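Local coordinates for beta-glycosidase (Bacteroides caccae, PDB 6T2R), which is a glycoside hydrolase family 16 enzyme linked to the breakdown of mucin O-glycans by gut bacteria, probably acting as an endo-beta-galactosidase, at residues W57-Y68 with A90-W98. Sequence-based numbering, arbitrary orientation.
With SO4 (sulfate ion), chain C.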
loop_
_atom_site.group_PDB
_atom_site.type_symbol
_atom_site.label_atom_id
_atom_site.label_comp_id
_atom_site.label_asym_id
_atom_site.label_seq_id
_atom_site.Cartn_x
_atom_site.Cartn_y
_atom_site.Cartn_z
ATOM N N TRP A 57 -6.675 -10.967 1.853
ATOM C CA TRP A 57 -6.718 -9.541 1.470
ATOM C C TRP A 57 -7.561 -9.403 0.210
ATOM O O TRP A 57 -8.207 -8.362 0.076
ATOM C CB TRP A 57 -5.304 -8.975 1.288
ATOM C CG TRP A 57 -4.674 -9.286 -0.030
ATOM C CD1 TRP A 57 -3.837 -10.325 -0.324
ATOM C CD2 TRP A 57 -4.814 -8.533 -1.240
ATOM N NE1 TRP A 57 -3.426 -10.254 -1.624
ATOM C CE2 TRP A 57 -4.000 -9.162 -2.210
ATOM C CE3 TRP A 57 -5.512 -7.370 -1.589
ATOM C CZ2 TRP A 57 -3.886 -8.683 -3.510
ATOM C CZ3 TRP A 57 -5.408 -6.911 -2.888
ATOM C CH2 TRP A 57 -4.587 -7.544 -3.822
ATOM N N GLN A 58 -7.514 -10.401 -0.668
ATOM C CA GLN A 58 -8.053 -10.294 -2.047
ATOM C C GLN A 58 -9.430 -10.972 -2.164
ATOM O O GLN A 58 -10.031 -10.871 -3.250
ATOM C CB GLN A 58 -7.048 -10.875 -3.027
ATOM C CG GLN A 58 -7.083 -10.154 -4.363
ATOM C CD GLN A 58 -6.157 -10.815 -5.333
ATOM O OE1 GLN A 58 -5.431 -11.727 -4.955
ATOM N NE2 GLN A 58 -6.173 -10.342 -6.572
ATOM N N ASN A 59 -9.851 -11.664 -1.097
ATOM C CA ASN A 59 -11.183 -12.273 -0.863
ATOM C C ASN A 59 -12.381 -11.481 -1.363
ATOM O O ASN A 59 -13.391 -12.107 -1.709
ATOM C CB ASN A 59 -11.547 -12.227 0.622
ATOM C CG ASN A 59 -11.271 -13.574 1.161
ATOM O OD1 ASN A 59 -10.939 -14.401 0.353
ATOM N ND2 ASN A 59 -11.403 -13.784 2.446
ATOM N N THR A 60 -12.353 -10.184 -1.132
ATOM C CA THR A 60 -13.544 -9.310 -1.195
ATOM C C THR A 60 -13.452 -8.391 -2.411
ATOM O O THR A 60 -14.420 -7.600 -2.629
ATOM C CB THR A 60 -13.609 -8.536 0.121
ATOM O OG1 THR A 60 -12.349 -7.862 0.282
ATOM C CG2 THR A 60 -13.911 -9.455 1.289
ATOM N N GLN A 61 -12.314 -8.438 -3.122
ATOM C CA GLN A 61 -11.964 -7.413 -4.141
ATOM C C GLN A 61 -13.010 -7.547 -5.230
ATOM O O GLN A 61 -13.429 -8.703 -5.467
ATOM C CB GLN A 61 -10.531 -7.593 -4.621
ATOM C CG GLN A 61 -9.507 -7.372 -3.506
ATOM C CD GLN A 61 -9.447 -5.974 -2.903
ATOM O OE1 GLN A 61 -9.668 -4.971 -3.586
ATOM N NE2 GLN A 61 -9.145 -5.904 -1.607
ATOM N N SER A 62 -13.487 -6.429 -5.761
ATOM C CA SER A 62 -14.745 -6.389 -6.567
ATOM C C SER A 62 -14.666 -5.314 -7.644
ATOM O O SER A 62 -14.057 -4.247 -7.384
ATOM C CB SER A 62 -15.918 -6.163 -5.682
ATOM O OG SER A 62 -17.079 -5.881 -6.423
ATOM N N PHE A 63 -15.296 -5.576 -8.790
ATOM C CA PHE A 63 -15.477 -4.586 -9.886
ATOM C C PHE A 63 -16.773 -3.795 -9.660
ATOM O O PHE A 63 -17.029 -2.856 -10.390
ATOM C CB PHE A 63 -15.437 -5.259 -11.258
ATOM C CG PHE A 63 -14.080 -5.798 -11.643
ATOM C CD1 PHE A 63 -12.924 -5.380 -10.997
ATOM C CD2 PHE A 63 -13.959 -6.729 -12.657
ATOM C CE1 PHE A 63 -11.688 -5.889 -11.354
ATOM C CE2 PHE A 63 -12.716 -7.226 -13.021
ATOM C CZ PHE A 63 -11.584 -6.802 -12.372
ATOM N N ASP A 64 -17.510 -4.082 -8.593
ATOM C CA ASP A 64 -18.796 -3.397 -8.288
ATOM C C ASP A 64 -18.579 -1.890 -8.117
ATOM O O ASP A 64 -17.831 -1.496 -7.201
ATOM C CB ASP A 64 -19.467 -3.959 -7.026
ATOM C CG ASP A 64 -20.941 -3.641 -7.040
ATOM O OD1 ASP A 64 -21.281 -2.451 -7.295
ATOM O OD2 ASP A 64 -21.737 -4.587 -6.863
ATOM N N ASP A 65 -19.321 -1.084 -8.881
ATOM C CA ASP A 65 -19.247 0.400 -8.850
ATOM C C ASP A 65 -19.561 0.928 -7.451
ATOM O O ASP A 65 -19.111 2.023 -7.096
ATOM C CB ASP A 65 -20.179 1.022 -9.882
ATOM C CG ASP A 65 -19.665 0.871 -11.290
ATOM O OD1 ASP A 65 -18.440 0.742 -11.450
ATOM O OD2 ASP A 65 -20.494 0.889 -12.219
ATOM N N ARG A 66 -20.281 0.172 -6.657
ATOM C CA ARG A 66 -20.640 0.627 -5.296
ATOM C C ARG A 66 -19.415 0.597 -4.379
ATOM O O ARG A 66 -19.565 1.001 -3.212
ATOM C CB ARG A 66 -21.783 -0.220 -4.747
ATOM C CG ARG A 66 -23.128 0.046 -5.419
ATOM C CD ARG A 66 -24.171 -0.951 -4.958
ATOM N NE ARG A 66 -23.692 -2.284 -5.291
ATOM C CZ ARG A 66 -24.187 -3.450 -4.845
ATOM N NH1 ARG A 66 -25.219 -3.498 -4.014
ATOM N NH2 ARG A 66 -23.640 -4.588 -5.241
ATOM N N CYS A 67 -18.256 0.137 -4.854
ATOM C CA CYS A 67 -17.034 0.061 -4.011
ATOM C C CYS A 67 -16.086 1.246 -4.305
ATOM O O CYS A 67 -15.028 1.358 -3.662
ATOM C CB CYS A 67 -16.352 -1.284 -4.212
ATOM S SG CYS A 67 -17.287 -2.673 -3.514
ATOM N N TYR A 68 -16.441 2.100 -5.255
ATOM C CA TYR A 68 -15.552 3.145 -5.831
ATOM C C TYR A 68 -16.322 4.462 -5.924
ATOM O O TYR A 68 -17.506 4.425 -6.262
ATOM C CB TYR A 68 -15.085 2.731 -7.218
ATOM C CG TYR A 68 -14.337 1.434 -7.212
ATOM C CD1 TYR A 68 -15.008 0.228 -7.242
ATOM C CD2 TYR A 68 -12.957 1.418 -7.145
ATOM C CE1 TYR A 68 -14.321 -0.976 -7.236
ATOM C CE2 TYR A 68 -12.256 0.226 -7.091
ATOM C CZ TYR A 68 -12.935 -0.971 -7.158
ATOM O OH TYR A 68 -12.235 -2.137 -7.160
ATOM N N ALA A 90 -18.664 -13.723 -2.118
ATOM C CA ALA A 90 -18.055 -13.076 -0.932
ATOM C C ALA A 90 -19.186 -12.481 -0.086
ATOM O O ALA A 90 -20.149 -11.906 -0.643
ATOM C CB ALA A 90 -17.049 -12.021 -1.340
ATOM N N GLN A 91 -19.071 -12.630 1.221
ATOM C CA GLN A 91 -19.970 -11.995 2.209
ATOM C C GLN A 91 -19.851 -10.472 2.120
ATOM O O GLN A 91 -20.858 -9.796 2.326
ATOM C CB GLN A 91 -19.556 -12.517 3.573
ATOM C CG GLN A 91 -20.537 -12.213 4.686
ATOM C CD GLN A 91 -20.164 -13.090 5.862
ATOM O OE1 GLN A 91 -19.269 -13.929 5.769
ATOM N NE2 GLN A 91 -20.841 -12.910 6.982
ATOM N N TYR A 92 -18.662 -9.966 1.791
ATOM C CA TYR A 92 -18.349 -8.518 1.753
ATOM C C TYR A 92 -17.598 -8.206 0.466
ATOM O O TYR A 92 -16.890 -9.097 -0.047
ATOM C CB TYR A 92 -17.525 -8.134 2.974
ATOM C CG TYR A 92 -18.189 -8.492 4.267
ATOM C CD1 TYR A 92 -19.180 -7.689 4.784
ATOM C CD2 TYR A 92 -17.819 -9.609 4.993
ATOM C CE1 TYR A 92 -19.818 -7.989 5.976
ATOM C CE2 TYR A 92 -18.432 -9.915 6.202
ATOM C CZ TYR A 92 -19.458 -9.118 6.679
ATOM O OH TYR A 92 -20.095 -9.371 7.866
ATOM N N LEU A 93 -17.792 -6.990 -0.038
ATOM C CA LEU A 93 -17.175 -6.446 -1.276
ATOM C C LEU A 93 -16.310 -5.223 -0.921
ATOM O O LEU A 93 -16.806 -4.325 -0.166
ATOM C CB LEU A 93 -18.273 -6.042 -2.252
ATOM C CG LEU A 93 -19.200 -7.167 -2.682
ATOM C CD1 LEU A 93 -20.267 -6.626 -3.627
ATOM C CD2 LEU A 93 -18.406 -8.304 -3.337
ATOM N N THR A 94 -15.075 -5.173 -1.433
ATOM C CA THR A 94 -14.168 -4.024 -1.190
ATOM C C THR A 94 -13.632 -3.526 -2.526
ATOM O O THR A 94 -13.541 -4.332 -3.486
ATOM C CB THR A 94 -13.017 -4.368 -0.231
ATOM O OG1 THR A 94 -12.236 -5.408 -0.838
ATOM C CG2 THR A 94 -13.503 -4.747 1.151
ATOM N N GLY A 95 -13.334 -2.230 -2.574
ATOM C CA GLY A 95 -12.701 -1.580 -3.736
ATOM C C GLY A 95 -11.205 -1.462 -3.510
ATOM O O GLY A 95 -10.781 -1.280 -2.336
ATOM N N GLY A 96 -10.443 -1.604 -4.592
ATOM C CA GLY A 96 -8.981 -1.473 -4.639
ATOM C C GLY A 96 -8.515 -1.100 -6.032
ATOM O O GLY A 96 -9.189 -1.485 -7.011
ATOM N N LEU A 97 -7.452 -0.293 -6.098
ATOM C CA LEU A 97 -6.756 0.066 -7.344
ATOM C C LEU A 97 -5.294 -0.385 -7.252
ATOM O O LEU A 97 -4.711 -0.320 -6.140
ATOM C CB LEU A 97 -6.813 1.572 -7.552
ATOM C CG LEU A 97 -8.186 2.209 -7.786
ATOM C CD1 LEU A 97 -7.986 3.691 -8.080
ATOM C CD2 LEU A 97 -8.953 1.574 -8.938
ATOM N N TRP A 98 -4.712 -0.774 -8.391
ATOM C CA TRP A 98 -3.263 -1.069 -8.496
ATOM C C TRP A 98 -2.689 -0.545 -9.809
ATOM O O TRP A 98 -3.444 -0.208 -10.747
ATOM C CB TRP A 98 -2.970 -2.550 -8.255
ATOM C CG TRP A 98 -3.518 -3.533 -9.247
ATOM C CD1 TRP A 98 -3.930 -3.324 -10.534
ATOM C CD2 TRP A 98 -3.606 -4.948 -9.027
ATOM N NE1 TRP A 98 -4.306 -4.505 -11.106
ATOM C CE2 TRP A 98 -4.126 -5.518 -10.206
ATOM C CE3 TRP A 98 -3.295 -5.775 -7.942
ATOM C CZ2 TRP A 98 -4.331 -6.884 -10.339
ATOM C CZ3 TRP A 98 -3.524 -7.127 -8.063
ATOM C CH2 TRP A 98 -4.023 -7.672 -9.252
HETATM S S SO4 C . -19.246 -12.032 -5.713
HETATM O O1 SO4 C . -18.753 -10.697 -5.845
HETATM O O2 SO4 C . -20.682 -12.036 -5.419
HETATM O O3 SO4 C . -19.012 -12.717 -6.959
HETATM O O4 SO4 C . -18.554 -12.702 -4.630
#
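T60 and Q61 run alongside L93 and T94 in roughly the same direction, joined by a single bridge between Q61 and T94; T94 N donates to T60 O (2.8 Å), and L93 CA-H also points at that oxygen. A type I turn from Q58 to Q61 leads into this bridge; beyond it the loop passes L93 and returns through the 3-10 segment 65-67, setting C67 beside G95. The two threonine hydroxyls meet at 2.7 Å between T60 OG1 and T94 OG1, a hydrogen bond in which either may be the donor. Each OG1 sits between its own backbone N and carbonyl carbon (chi1 55° in T60, 62° in T94), and T60 CG2 is thereby turned to Y92 O. Q61 is bent at chi2, and its NE2 donates almost straight to W57 O (3.1 Å), close to the amide plane, and also to M234 O; this fixes the amide beside T94 and G96. C67 SG packs against L93 CB (3.7 Å), and L93 CD2 reaches S62 CB. Beside L93 CD1, R66 grips D64 in a salt bridge, side-on through NE and NH2, each bond in the guanidinium plane but meeting the carboxylate from above its own plane. D64 OD1 also takes R66 N in an Asx turn, following the ST turn in which S62 OG accepts D64 N. The Y68 ring comes to G95 obliquely, with G96 O at its edge; CZ is 3.5 Å from G95 CA, and OH is near both S62 O (2.8 Å) and G96 O (3.1 Å), whose claims on its one proton are unsettled. A sulfate, probably from the crystallisation liquor, accepts from A90 N. These contacts fasten the long connection between strands 48-49 and 68-71 across strand 92-98 in the antiparallel beta-sandwich (jelly-roll) fold of family 16 hydrolases.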